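Local structure of iodotyrosine deiodinase (Thermotoga neapolitana, 6TYK) at residues R47-E52 and L103-K108. The protein catalyses the FMN-dependent reductive dehalogenation of iodotyrosines and other halotyrosines, releasing halide and L-tyrosine, and works as a homodimer. Residues are numbered along the deposited sequence; the frame is centred on the assembly and turned at random. Where two conformers were deposited one is given.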
loop_
_atom_site.group_PDB
_atom_site.type_symbol
_atom_site.label_atom_id
_atom_site.label_comp_id
_atom_site.label_asym_id
_atom_site.label_seq_id
_atom_site.Cartn_x
_atom_site.Cartn_y
_atom_site.Cartn_z
ATOM N N ARG A 47 -8.749 -7.622 -6.521
ATOM C CA ARG A 47 -9.952 -7.778 -7.329
ATOM C C ARG A 47 -10.839 -6.581 -7.049
ATOM O O ARG A 47 -10.917 -6.118 -5.916
ATOM C CB ARG A 47 -10.719 -9.055 -6.970
ATOM C CG ARG A 47 -9.933 -10.341 -7.102
ATOM C CD ARG A 47 -9.620 -10.694 -8.558
ATOM N NE ARG A 47 -8.992 -12.009 -8.646
ATOM C CZ ARG A 47 -7.688 -12.222 -8.533
ATOM N NH1 ARG A 47 -6.855 -11.204 -8.349
ATOM N NH2 ARG A 47 -7.210 -13.455 -8.613
ATOM N N PHE A 48 -11.519 -6.093 -8.077
ATOM C CA PHE A 48 -12.319 -4.891 -7.940
ATOM C C PHE A 48 -13.783 -5.167 -8.210
ATOM O O PHE A 48 -14.143 -5.818 -9.196
ATOM C CB PHE A 48 -11.806 -3.804 -8.876
ATOM C CG PHE A 48 -10.364 -3.464 -8.658
ATOM C CD1 PHE A 48 -9.965 -2.779 -7.512
ATOM C CD2 PHE A 48 -9.403 -3.806 -9.603
ATOM C CE1 PHE A 48 -8.636 -2.453 -7.313
ATOM C CE2 PHE A 48 -8.068 -3.484 -9.403
ATOM C CZ PHE A 48 -7.689 -2.804 -8.262
ATOM N N LEU A 49 -14.619 -4.664 -7.314
ATOM C CA LEU A 49 -16.061 -4.739 -7.470
ATOM C C LEU A 49 -16.582 -3.314 -7.449
ATOM O O LEU A 49 -16.399 -2.594 -6.467
ATOM C CB LEU A 49 -16.686 -5.543 -6.330
ATOM C CG LEU A 49 -18.201 -5.718 -6.375
ATOM C CD1 LEU A 49 -18.628 -6.539 -7.584
ATOM C CD2 LEU A 49 -18.705 -6.359 -5.092
ATOM N N ILE A 50 -17.188 -2.898 -8.551
ATOM C CA ILE A 50 -17.715 -1.554 -8.678
ATOM C C ILE A 50 -19.199 -1.573 -8.361
ATOM O O ILE A 50 -19.999 -2.142 -9.108
ATOM C CB ILE A 50 -17.489 -1.009 -10.098
ATOM C CG1 ILE A 50 -15.999 -1.082 -10.458
ATOM C CG2 ILE A 50 -18.046 0.409 -10.221
ATOM C CD1 ILE A 50 -15.711 -0.738 -11.891
ATOM N N VAL A 51 -19.557 -0.985 -7.226
ATOM C CA VAL A 51 -20.954 -0.925 -6.819
ATOM C C VAL A 51 -21.578 0.411 -7.209
ATOM O O VAL A 51 -21.091 1.477 -6.825
ATOM C CB VAL A 51 -21.104 -1.163 -5.309
ATOM C CG1 VAL A 51 -22.572 -1.104 -4.904
ATOM C CG2 VAL A 51 -20.476 -2.501 -4.920
ATOM N N GLU A 52 -22.654 0.348 -7.982
ATOM C CA GLU A 52 -23.351 1.564 -8.385
ATOM C C GLU A 52 -24.843 1.513 -8.111
ATOM O O GLU A 52 -25.482 2.550 -8.044
ATOM C CB GLU A 52 -23.149 1.824 -9.871
ATOM C CG GLU A 52 -21.723 2.168 -10.237
ATOM C CD GLU A 52 -21.531 2.186 -11.726
ATOM O OE1 GLU A 52 -21.949 3.171 -12.373
ATOM O OE2 GLU A 52 -20.983 1.197 -12.251
ATOM N N LEU A 103 -15.201 -1.530 -4.225
ATOM C CA LEU A 103 -14.803 -2.489 -3.212
ATOM C C LEU A 103 -13.564 -3.214 -3.682
ATOM O O LEU A 103 -13.544 -3.808 -4.760
ATOM C CB LEU A 103 -15.941 -3.469 -2.898
ATOM C CG LEU A 103 -16.971 -2.970 -1.868
ATOM C CD1 LEU A 103 -17.636 -1.665 -2.307
ATOM C CD2 LEU A 103 -18.016 -4.038 -1.609
ATOM N N VAL A 104 -12.524 -3.159 -2.863
ATOM C CA VAL A 104 -11.235 -3.728 -3.220
ATOM C C VAL A 104 -10.992 -4.967 -2.376
ATOM O O VAL A 104 -11.015 -4.908 -1.137
ATOM C CB VAL A 104 -10.094 -2.712 -2.991
ATOM C CG1 VAL A 104 -8.763 -3.323 -3.384
ATOM C CG2 VAL A 104 -10.345 -1.444 -3.788
ATOM N N PHE A 105 -10.781 -6.097 -3.047
ATOM C CA PHE A 105 -10.570 -7.360 -2.361
ATOM C C PHE A 105 -9.155 -7.862 -2.561
ATOM O O PHE A 105 -8.497 -7.533 -3.553
ATOM C CB PHE A 105 -11.515 -8.432 -2.913
ATOM C CG PHE A 105 -12.967 -8.112 -2.751
ATOM C CD1 PHE A 105 -13.606 -7.238 -3.615
ATOM C CD2 PHE A 105 -13.708 -8.706 -1.740
ATOM C CE1 PHE A 105 -14.955 -6.950 -3.456
ATOM C CE2 PHE A 105 -15.056 -8.425 -1.582
ATOM C CZ PHE A 105 -15.677 -7.550 -2.443
ATOM N N SER A 106 -8.702 -8.678 -1.618
ATOM C CA SER A 106 -7.432 -9.380 -1.755
ATOM C C SER A 106 -7.657 -10.879 -1.901
ATOM O O SER A 106 -8.554 -11.459 -1.283
ATOM C CB SER A 106 -6.516 -9.100 -0.560
ATOM O OG SER A 106 -7.124 -9.478 0.663
ATOM N N GLU A 107 -6.849 -11.499 -2.748
ATOM C CA GLU A 107 -6.890 -12.940 -2.926
ATOM C C GLU A 107 -6.166 -13.606 -1.761
ATOM O O GLU A 107 -4.940 -13.534 -1.656
ATOM C CB GLU A 107 -6.224 -13.309 -4.244
ATOM C CG GLU A 107 -6.214 -14.786 -4.549
ATOM C CD GLU A 107 -5.578 -15.082 -5.886
ATOM O OE1 GLU A 107 -4.702 -14.299 -6.310
ATOM O OE2 GLU A 107 -5.958 -16.092 -6.513
ATOM N N LYS A 108 -6.927 -14.252 -0.885
ATOM C CA LYS A 108 -6.353 -14.790 0.344
ATOM C C LYS A 108 -5.159 -15.719 0.139
ATOM O O LYS A 108 -4.223 -15.725 0.938
ATOM C CB LYS A 108 -7.428 -15.506 1.157
ATOM C CG LYS A 108 -8.577 -14.622 1.606
ATOM C CD LYS A 108 -9.623 -15.472 2.304
ATOM C CE LYS A 108 -10.890 -14.698 2.566
ATOM N NZ LYS A 108 -11.920 -15.555 3.217
#
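The ring of Phe105 meets the neighbouring strand with its edge: Arg47 O lies in the ring plane beside CD1, and Leu49 CB sits near that plane. The pairing belongs to the antiparallel sheet of the nitroreductase fold, joining strand 46-51 to strand 100-107. Phe48, on the other side of the sheet, also presents an edge, its CD1 being 4.0 Å from Val104 CG2 in the ring plane; these two side chains run alongside each other. Helix 113-130 packs on that side, with Leu124 against Phe48 and Val117 against Val104.

Evidence for the register comes from two hydrogen-bonded pairs, Arg47 with Phe105 and Leu49 with Leu103, flanking the non-hydrogen-bonded pair Phe48 with Val104. Four backbone bonds hold these pairs, among them Leu103 N to Leu49 O (2.8 Å) and Phe105 N to Arg47 O (2.9 Å), the latter nearly straight at 174°. Further along, Val51 CG2 meets Leu103 CD1 at 3.9 Å.

Strand 46-51 is an outer strand of the sheet within its chain, but Leu49 and Ile50 pair in parallel with a strand of the second subunit, extending the sheet across the dimer interface. Phe186 of that subunit makes an edge-to-face contact with Phe105.

At the Arg47 end of the pairing, the arginine chain bends at chi2 (-69°) and its guanidinium approaches the carboxylate of Glu107, two residues past Phe105, obliquely; in the conformer given the salt bridge is long and doubtful, with Arg47 NH2 3.5 Å from Glu107 OE1. The apolar contact beside it is firmer: Phe105 CG is anti to its own carbonyl carbon (chi1 -61°), which swings the ring along the strand pair and brings Phe105 CE1 to 3.6 Å from Leu49 CB.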